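Local coordinates for protein CRISPR system Cmr subunit Cmr1-1 (Pyrococcus furiosus, PDB 4W8Z) that serves as an RNA-binding subunit that, with Cmr6, caps the type III-B Cmr ribonucleoprotein complex of CRISPR antiviral defence, at residues K224-V230 and V335-G341; S282-F286 and R298-Q304. All blocks are in the same frame, centred on the assembly; numbering follows the deposited sequence.

Contact 1 of 2, residues K224-V230 and V335-G341; sequences KFSDVEV and VTKVWGG
The indole of Trp339 has Lys224 O at its edge, near the ring plane beside NE1, whose weak hydrogen bond goes to Leu223 O; Ser226 O approaches CD1 obliquely, 3.3 Å away. CG of Trp339 stands anti to its backbone N (chi1 -179°), which carries the ring along residues 224-226, while Leu195 and Leu199 of helix 188-206 pack against it. The Phe225 ring has Lys224 CG above one face, offset toward the rim, and meets Gly341 O obliquely from CD1. On the side of the sheet bearing Asp227 and Glu229, the bent chain of Lys337 brings NZ between two carboxylates: Glu229 OE1 at 3.0 Å, met on its anti side, and Asp227 OD2 by a weak bond at 3.3 Å. Glu229 OE1 also forms a salt bridge with Lys301, and the two lysines would favour an ionised carboxylate. Val230 CG1 meets Val338 CG2 at 3.7 Å on the side covered by helix 188-206. The backbones run antiparallel. Val228 O is gripped twice, by Val338 N at 2.7 Å and Trp339 N at 3.2 Å, and Val228 N returns a bond to Trp339 O. Val338 and Trp339 thus both face Val228: a classic beta bulge, where the last strands of the chain turn a corner along strand 226-231 in the Cmr1-like C-terminal sheet.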
ATOM      1  N   LYS A 224     -12.037   6.469   1.852  1.00 74.71           N
ATOM      2  CA  LYS A 224     -13.027   6.951   2.814  1.00 78.83           C
ATOM      3  C   LYS A 224     -13.289   5.954   3.928  1.00 79.09           C
ATOM      4  O   LYS A 224     -13.359   6.324   5.099  1.00 80.57           O
ATOM      5  CB  LYS A 224     -14.347   7.273   2.119  1.00 82.31           C
ATOM      6  CG  LYS A 224     -15.353   7.969   3.024  1.00 87.52           C
ATOM      7  CD  LYS A 224     -16.744   7.949   2.430  1.00 97.69           C
ATOM      8  CE  LYS A 224     -17.576   9.104   2.953  1.00101.58           C
ATOM      9  NZ  LYS A 224     -17.043  10.412   2.465  1.00108.79           N
ATOM     10  N   PHE A 225     -13.434   4.687   3.560  1.00 77.01           N
ATOM     11  CA  PHE A 225     -13.739   3.658   4.540  1.00 77.65           C
ATOM     12  C   PHE A 225     -12.510   2.833   4.876  1.00 75.33           C
ATOM     13  O   PHE A 225     -12.460   1.632   4.608  1.00 85.15           O
ATOM     14  CB  PHE A 225     -14.871   2.766   4.032  1.00 79.33           C
ATOM     15  CG  PHE A 225     -16.182   3.490   3.894  1.00 92.05           C
ATOM     16  CD1 PHE A 225     -16.942   3.789   5.015  1.00 89.62           C
ATOM     17  CD2 PHE A 225     -16.645   3.891   2.650  1.00 90.87           C
ATOM     18  CE1 PHE A 225     -18.140   4.462   4.897  1.00 86.73           C
ATOM     19  CE2 PHE A 225     -17.842   4.566   2.528  1.00 92.62           C
ATOM     20  CZ  PHE A 225     -18.590   4.851   3.653  1.00 92.92           C
ATOM     21  N   SER A 226     -11.520   3.491   5.470  1.00 68.06           N
ATOM     22  CA  SER A 226     -10.291   2.822   5.871  1.00 72.58           C
ATOM     23  C   SER A 226      -9.743   3.414   7.167  1.00 74.32           C
ATOM     24  O   SER A 226     -10.149   4.495   7.580  1.00 77.72           O
ATOM     25  CB  SER A 226      -9.238   2.919   4.760  1.00 66.33           C
ATOM     26  OG  SER A 226      -8.804   4.255   4.580  1.00 67.24           O
ATOM     27  N   ASP A 227      -8.829   2.693   7.810  1.00 73.11           N
ATOM     28  CA  ASP A 227      -8.141   3.202   8.988  1.00 74.62           C
ATOM     29  C   ASP A 227      -6.659   3.318   8.713  1.00 74.83           C
ATOM     30  O   ASP A 227      -6.039   2.370   8.236  1.00 87.31           O
ATOM     31  CB  ASP A 227      -8.370   2.300  10.199  1.00 85.58           C
ATOM     32  CG  ASP A 227      -9.679   2.591  10.907  1.00 95.79           C
ATOM     33  OD1 ASP A 227     -10.395   3.526  10.483  1.00 85.09           O
ATOM     34  OD2 ASP A 227      -9.980   1.888  11.896  1.00107.23           O
ATOM     35  N   VAL A 228      -6.091   4.480   9.009  1.00 74.31           N
ATOM     36  CA  VAL A 228      -4.663   4.688   8.837  1.00 73.28           C
ATOM     37  C   VAL A 228      -4.046   5.016  10.186  1.00 67.04           C
ATOM     38  O   VAL A 228      -4.520   5.903  10.892  1.00 71.15           O
ATOM     39  CB  VAL A 228      -4.359   5.815   7.826  1.00 69.84           C
ATOM     40  CG1 VAL A 228      -2.863   5.961   7.634  1.00 65.94           C
ATOM     41  CG2 VAL A 228      -5.029   5.533   6.493  1.00 60.65           C
ATOM     42  N   GLU A 229      -2.996   4.282  10.541  1.00 72.99           N
ATOM     43  CA  GLU A 229      -2.318   4.451  11.821  1.00 73.03           C
ATOM     44  C   GLU A 229      -0.809   4.509  11.635  1.00 69.32           C
ATOM     45  O   GLU A 229      -0.273   3.963  10.671  1.00 74.51           O
ATOM     46  CB  GLU A 229      -2.669   3.306  12.769  1.00 81.36           C
ATOM     47  CG  GLU A 229      -4.138   3.198  13.105  1.00 97.57           C
ATOM     48  CD  GLU A 229      -4.502   1.848  13.695  1.00111.21           C
ATOM     49  OE1 GLU A 229      -5.526   1.769  14.404  1.00121.38           O
ATOM     50  OE2 GLU A 229      -3.772   0.864  13.442  1.00110.48           O
ATOM     51  N   VAL A 230      -0.127   5.167  12.564  1.00 65.67           N
ATOM     52  CA  VAL A 230       1.331   5.204  12.560  1.00 65.37           C
ATOM     53  C   VAL A 230       1.888   4.909  13.953  1.00 73.73           C
ATOM     54  O   VAL A 230       1.182   5.024  14.957  1.00 68.80           O
ATOM     55  CB  VAL A 230       1.879   6.571  12.091  1.00 65.32           C
ATOM     56  CG1 VAL A 230       1.372   6.919  10.698  1.00 57.92           C
ATOM     57  CG2 VAL A 230       1.513   7.658  13.091  1.00 63.14           C
ATOM     58  N   VAL A 335       0.365   3.760  19.400  1.00 87.29           N
ATOM     59  CA  VAL A 335      -0.093   3.916  18.025  1.00 76.78           C
ATOM     60  C   VAL A 335      -1.002   5.134  17.890  1.00 76.92           C
ATOM     61  O   VAL A 335      -1.895   5.333  18.708  1.00 87.42           O
ATOM     62  CB  VAL A 335      -0.850   2.659  17.555  1.00 73.30           C
ATOM     63  CG1 VAL A 335      -1.483   2.877  16.189  1.00 70.29           C
ATOM     64  CG2 VAL A 335       0.082   1.458  17.540  1.00 81.36           C
ATOM     65  N   THR A 336      -0.777   5.948  16.864  1.00 74.59           N
ATOM     66  CA  THR A 336      -1.607   7.127  16.639  1.00 74.53           C
ATOM     67  C   THR A 336      -2.533   6.944  15.447  1.00 72.59           C
ATOM     68  O   THR A 336      -2.084   6.595  14.357  1.00 82.07           O
ATOM     69  CB  THR A 336      -0.754   8.380  16.403  1.00 79.42           C
ATOM     70  OG1 THR A 336       0.047   8.637  17.560  1.00 86.31           O
ATOM     71  CG2 THR A 336      -1.638   9.588  16.112  1.00 68.85           C
ATOM     72  N   LYS A 337      -3.826   7.180  15.655  1.00 74.04           N
ATOM     73  CA  LYS A 337      -4.794   7.120  14.566  1.00 75.14           C
ATOM     74  C   LYS A 337      -4.677   8.355  13.676  1.00 78.91           C
ATOM     75  O   LYS A 337      -4.748   9.487  14.157  1.00 91.18           O
ATOM     76  CB  LYS A 337      -6.214   6.989  15.118  1.00 79.83           C
ATOM     77  CG  LYS A 337      -7.289   6.779  14.056  1.00 87.51           C
ATOM     78  CD  LYS A 337      -8.153   5.561  14.370  1.00 95.18           C
ATOM     79  CE  LYS A 337      -7.439   4.262  14.008  1.00107.90           C
ATOM     80  NZ  LYS A 337      -8.194   3.039  14.429  1.00105.87           N
ATOM     81  N   VAL A 338      -4.486   8.130  12.379  1.00 72.18           N
ATOM     82  CA  VAL A 338      -4.327   9.215  11.414  1.00 73.26           C
ATOM     83  C   VAL A 338      -5.646   9.493  10.695  1.00 74.21           C
ATOM     84  O   VAL A 338      -5.991  10.646  10.424  1.00 71.88           O
ATOM     85  CB  VAL A 338      -3.228   8.883  10.376  1.00 73.65           C
ATOM     86  CG1 VAL A 338      -3.089  10.003   9.359  1.00 82.66           C
ATOM     87  CG2 VAL A 338      -1.900   8.625  11.073  1.00 78.96           C
ATOM     88  N   TRP A 339      -6.386   8.427  10.411  1.00 71.95           N
ATOM     89  CA  TRP A 339      -7.643   8.517   9.680  1.00 70.53           C
ATOM     90  C   TRP A 339      -8.585   7.399  10.119  1.00 71.88           C
ATOM     91  O   TRP A 339      -8.202   6.232  10.145  1.00 73.46           O
ATOM     92  CB  TRP A 339      -7.381   8.449   8.176  1.00 70.12           C
ATOM     93  CG  TRP A 339      -8.603   8.554   7.327  1.00 71.60           C
ATOM     94  CD1 TRP A 339      -9.272   7.529   6.725  1.00 77.64           C
ATOM     95  CD2 TRP A 339      -9.304   9.751   6.972  1.00 77.59           C
ATOM     96  NE1 TRP A 339     -10.345   8.010   6.020  1.00 79.59           N
ATOM     97  CE2 TRP A 339     -10.389   9.372   6.155  1.00 88.26           C
ATOM     98  CE3 TRP A 339      -9.120  11.106   7.265  1.00 77.09           C
ATOM     99  CZ2 TRP A 339     -11.291  10.302   5.630  1.00 93.35           C
ATOM    100  CZ3 TRP A 339     -10.014  12.026   6.742  1.00 75.30           C
ATOM    101  CH2 TRP A 339     -11.085  11.620   5.935  1.00 86.81           C
ATOM    102  N   GLY A 340      -9.813   7.760  10.477  1.00 79.29           N
ATOM    103  CA  GLY A 340     -10.764   6.789  10.983  1.00 85.12           C
ATOM    104  C   GLY A 340     -12.005   6.672  10.126  1.00 97.69           C
ATOM    105  O   GLY A 340     -12.946   7.452  10.274  1.00112.74           O
ATOM    106  N   GLY A 341     -12.007   5.693   9.226  1.00109.02           N
ATOM    107  CA  GLY A 341     -13.164   5.420   8.389  1.00109.66           C
ATOM    108  C   GLY A 341     -14.191   4.590   9.133  1.00114.92           C
ATOM    109  O   GLY A 341     -15.348   4.505   8.726  1.00114.98           O
TER

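Contact 2 of 2, residues S282-F286 and R298-Q304; sequences SPLWF and RIIKFFQ
Trp285 lies beside Ile300 and beneath the edge of Phe302, and its side chain meets both in turn. Its CB touches Ile300 CG2 at 3.6 Å. Next, CG (anti to its own carbonyl carbon, chi1 -56°) starts the ring toward Phe302, and CD2 and CE2 of Trp285 lie under Phe302 CE2, which is 3.5 Å from Trp285 CE2. That phenylalanine carbon stands over the centre of the indole; farther out, CZ3 still reaches Phe302 CZ. The six-membered ring and the Phe302 ring form a T-shaped, edge-to-face pair with planes at 64°. Ile300 CG1 sits over a face of Phe302; from helix 38-54, the Trp44 ring meets that of Trp285, and Trp45 packs on Ile300 and Phe302. On the sheet's other side, Leu284 CG meets Ile299 CG2 at 3.6 Å, and Leu284 CD1 lies against CG and CD of Lys301. Lys301 NZ makes a salt bridge with Asp326. Backbone bonds pair Trp285 and Ile300 in both directions, and Phe302 N reaches Pro283 O at 3.2 Å. The contact is therefore mainly apolar: three backbone hydrogen bonds tie the strands together, aromatic and aliphatic carbons make the side-chain contacts on both sides, and the buried lysine takes its charge partners beyond this pair of strands.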
ATOM      1  N   SER A 282     -10.430  -7.624   7.972  1.00 87.29           N
ATOM      2  CA  SER A 282     -10.175  -6.878   6.750  1.00 78.08           C
ATOM      3  C   SER A 282      -8.693  -6.850   6.396  1.00 72.14           C
ATOM      4  O   SER A 282      -7.847  -7.060   7.266  1.00 71.27           O
ATOM      5  CB  SER A 282     -10.714  -5.460   6.913  1.00 90.94           C
ATOM      6  OG  SER A 282     -12.019  -5.492   7.470  1.00 99.68           O
ATOM      7  N   PRO A 283      -8.373  -6.603   5.113  1.00 67.95           N
ATOM      8  CA  PRO A 283      -6.968  -6.494   4.698  1.00 69.80           C
ATOM      9  C   PRO A 283      -6.186  -5.451   5.498  1.00 70.65           C
ATOM     10  O   PRO A 283      -6.714  -4.383   5.821  1.00 69.41           O
ATOM     11  CB  PRO A 283      -7.066  -6.071   3.230  1.00 59.69           C
ATOM     12  CG  PRO A 283      -8.389  -6.576   2.785  1.00 66.66           C
ATOM     13  CD  PRO A 283      -9.294  -6.459   3.972  1.00 62.08           C
ATOM     14  N   LEU A 284      -4.936  -5.768   5.815  1.00 71.48           N
ATOM     15  CA  LEU A 284      -4.046  -4.819   6.472  1.00 73.37           C
ATOM     16  C   LEU A 284      -2.729  -4.726   5.704  1.00 71.49           C
ATOM     17  O   LEU A 284      -2.093  -5.737   5.420  1.00 72.39           O
ATOM     18  CB  LEU A 284      -3.804  -5.229   7.928  1.00 67.22           C
ATOM     19  CG  LEU A 284      -3.029  -4.277   8.843  1.00 66.18           C
ATOM     20  CD1 LEU A 284      -3.436  -4.504  10.289  1.00 61.12           C
ATOM     21  CD2 LEU A 284      -1.528  -4.461   8.692  1.00 60.68           C
ATOM     22  N   TRP A 285      -2.330  -3.506   5.361  1.00 76.25           N
ATOM     23  CA  TRP A 285      -1.041  -3.283   4.717  1.00 71.73           C
ATOM     24  C   TRP A 285      -0.147  -2.547   5.686  1.00 68.76           C
ATOM     25  O   TRP A 285      -0.634  -1.790   6.521  1.00 78.97           O
ATOM     26  CB  TRP A 285      -1.177  -2.465   3.433  1.00 64.51           C
ATOM     27  CG  TRP A 285      -2.102  -3.023   2.401  1.00 66.45           C
ATOM     28  CD1 TRP A 285      -2.807  -4.190   2.464  1.00 66.90           C
ATOM     29  CD2 TRP A 285      -2.424  -2.426   1.142  1.00 62.08           C
ATOM     30  NE1 TRP A 285      -3.550  -4.353   1.318  1.00 64.57           N
ATOM     31  CE2 TRP A 285      -3.332  -3.281   0.493  1.00 65.90           C
ATOM     32  CE3 TRP A 285      -2.040  -1.244   0.506  1.00 71.04           C
ATOM     33  CZ2 TRP A 285      -3.857  -2.995  -0.763  1.00 70.23           C
ATOM     34  CZ3 TRP A 285      -2.559  -0.963  -0.744  1.00 70.41           C
ATOM     35  CH2 TRP A 285      -3.456  -1.836  -1.366  1.00 68.19           C
ATOM     36  N   PHE A 286       1.159  -2.754   5.588  1.00 70.33           N
ATOM     37  CA  PHE A 286       2.063  -1.903   6.345  1.00 75.64           C
ATOM     38  C   PHE A 286       3.306  -1.539   5.549  1.00 74.65           C
ATOM     39  O   PHE A 286       3.642  -2.184   4.551  1.00 80.95           O
ATOM     40  CB  PHE A 286       2.447  -2.548   7.685  1.00 72.20           C
ATOM     41  CG  PHE A 286       3.116  -3.890   7.567  1.00 70.14           C
ATOM     42  CD1 PHE A 286       4.495  -3.989   7.433  1.00 66.86           C
ATOM     43  CD2 PHE A 286       2.373  -5.054   7.642  1.00 69.65           C
ATOM     44  CE1 PHE A 286       5.110  -5.226   7.348  1.00 67.04           C
ATOM     45  CE2 PHE A 286       2.983  -6.293   7.559  1.00 72.40           C
ATOM     46  CZ  PHE A 286       4.353  -6.380   7.409  1.00 66.70           C
ATOM     47  N   ARG A 298       3.773   2.536   9.190  1.00 63.40           N
ATOM     48  CA  ARG A 298       2.466   2.936   8.683  1.00 65.33           C
ATOM     49  C   ARG A 298       1.569   1.729   8.464  1.00 69.08           C
ATOM     50  O   ARG A 298       1.967   0.767   7.814  1.00 72.16           O
ATOM     51  CB  ARG A 298       2.607   3.720   7.380  1.00 57.38           C
ATOM     52  CG  ARG A 298       1.286   4.177   6.789  1.00 55.18           C
ATOM     53  CD  ARG A 298       1.499   4.968   5.515  1.00 62.02           C
ATOM     54  NE  ARG A 298       2.158   4.164   4.488  1.00 69.03           N
ATOM     55  CZ  ARG A 298       3.114   4.619   3.683  1.00 60.95           C
ATOM     56  NH1 ARG A 298       3.521   5.878   3.780  1.00 65.82           N
ATOM     57  NH2 ARG A 298       3.657   3.814   2.781  1.00 56.30           N
ATOM     58  N   ILE A 299       0.357   1.784   9.006  1.00 67.64           N
ATOM     59  CA  ILE A 299      -0.609   0.702   8.851  1.00 65.41           C
ATOM     60  C   ILE A 299      -1.898   1.221   8.232  1.00 67.10           C
ATOM     61  O   ILE A 299      -2.429   2.242   8.665  1.00 80.69           O
ATOM     62  CB  ILE A 299      -0.931   0.039  10.202  1.00 70.50           C
ATOM     63  CG1 ILE A 299       0.329  -0.570  10.806  1.00 74.14           C
ATOM     64  CG2 ILE A 299      -2.000  -1.026  10.042  1.00 76.53           C
ATOM     65  CD1 ILE A 299       0.578  -0.130  12.220  1.00 85.47           C
ATOM     66  N   ILE A 300      -2.402   0.535   7.212  1.00 59.60           N
ATOM     67  CA  ILE A 300      -3.708   0.888   6.676  1.00 66.58           C
ATOM     68  C   ILE A 300      -4.625  -0.341   6.640  1.00 62.92           C
ATOM     69  O   ILE A 300      -4.206  -1.437   6.267  1.00 60.87           O
ATOM     70  CB  ILE A 300      -3.592   1.533   5.266  1.00 66.61           C
ATOM     71  CG1 ILE A 300      -4.978   1.930   4.740  1.00 71.13           C
ATOM     72  CG2 ILE A 300      -2.883   0.609   4.294  1.00 55.87           C
ATOM     73  CD1 ILE A 300      -4.943   2.938   3.612  1.00 68.51           C
ATOM     74  N   LYS A 301      -5.873  -0.148   7.066  1.00 73.07           N
ATOM     75  CA  LYS A 301      -6.871  -1.219   7.100  1.00 68.32           C
ATOM     76  C   LYS A 301      -8.084  -0.881   6.227  1.00 67.06           C
ATOM     77  O   LYS A 301      -8.708   0.160   6.413  1.00 70.36           O
ATOM     78  CB  LYS A 301      -7.313  -1.480   8.542  1.00 65.01           C
ATOM     79  CG  LYS A 301      -6.294  -2.252   9.363  1.00 64.42           C
ATOM     80  CD  LYS A 301      -6.619  -2.243  10.849  1.00 65.20           C
ATOM     81  CE  LYS A 301      -6.266  -0.908  11.474  1.00 69.33           C
ATOM     82  NZ  LYS A 301      -6.357  -0.938  12.964  1.00 80.57           N
ATOM     83  N   PHE A 302      -8.415  -1.758   5.279  1.00 67.44           N
ATOM     84  CA  PHE A 302      -9.495  -1.491   4.323  1.00 70.69           C
ATOM     85  C   PHE A 302     -10.797  -2.219   4.650  1.00 78.82           C
ATOM     86  O   PHE A 302     -10.839  -3.446   4.639  1.00 85.28           O
ATOM     87  CB  PHE A 302      -9.066  -1.885   2.908  1.00 70.30           C
ATOM     88  CG  PHE A 302      -7.921  -1.088   2.373  1.00 75.68           C
ATOM     89  CD1 PHE A 302      -8.121   0.192   1.886  1.00 75.78           C
ATOM     90  CD2 PHE A 302      -6.642  -1.623   2.338  1.00 75.22           C
ATOM     91  CE1 PHE A 302      -7.070   0.929   1.387  1.00 84.48           C
ATOM     92  CE2 PHE A 302      -5.585  -0.893   1.837  1.00 74.80           C
ATOM     93  CZ  PHE A 302      -5.797   0.385   1.360  1.00 85.47           C
ATOM     94  N   PHE A 303     -11.868  -1.472   4.897  1.00 80.50           N
ATOM     95  CA  PHE A 303     -13.154  -2.088   5.220  1.00 81.11           C
ATOM     96  C   PHE A 303     -14.126  -1.983   4.048  1.00 83.91           C
ATOM     97  O   PHE A 303     -14.429  -0.883   3.596  1.00 99.01           O
ATOM     98  CB  PHE A 303     -13.763  -1.442   6.470  1.00 82.11           C
ATOM     99  CG  PHE A 303     -12.838  -1.426   7.662  1.00 92.95           C
ATOM    100  CD1 PHE A 303     -12.496  -2.606   8.304  1.00 87.65           C
ATOM    101  CD2 PHE A 303     -12.321  -0.232   8.145  1.00 95.66           C
ATOM    102  CE1 PHE A 303     -11.651  -2.598   9.397  1.00 87.63           C
ATOM    103  CE2 PHE A 303     -11.476  -0.219   9.241  1.00 85.62           C
ATOM    104  CZ  PHE A 303     -11.141  -1.404   9.866  1.00 88.20           C
ATOM    105  N   GLN A 304     -14.600  -3.125   3.551  1.00 88.32           N
ATOM    106  CA  GLN A 304     -15.601  -3.135   2.482  1.00 94.23           C
ATOM    107  C   GLN A 304     -16.601  -4.284   2.639  1.00101.94           C
ATOM    108  O   GLN A 304     -16.567  -5.010   3.630  1.00105.43           O
ATOM    109  CB  GLN A 304     -14.928  -3.213   1.108  1.00 97.63           C
ATOM    110  CG  GLN A 304     -14.401  -4.589   0.733  1.00 99.13           C
ATOM    111  CD  GLN A 304     -12.895  -4.673   0.812  1.00100.77           C
ATOM    112  OE1 GLN A 304     -12.319  -4.685   1.900  1.00111.63           O
ATOM    113  NE2 GLN A 304     -12.245  -4.735  -0.345  1.00 98.97           N
TER

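Overall arrangement
Contact 1 and contact 2 sit side by side in one antiparallel sheet, their centres about 9 Å apart. Strand 226-231 joins them: it pairs with residues 335-341 along one edge and with strand 294-302 along the other, which in turn forms a hairpin with strand 284-291. Across the shared seam, Lys301 N lies 2.8 Å from Asp227 O, a probable hydrogen bond. In sequence, both segments of contact 2 fall between the two segments of contact 1. The end of the chain thus returns to the sheet's first strand, uniting all four segments within the Cmr1-like C-terminal family region.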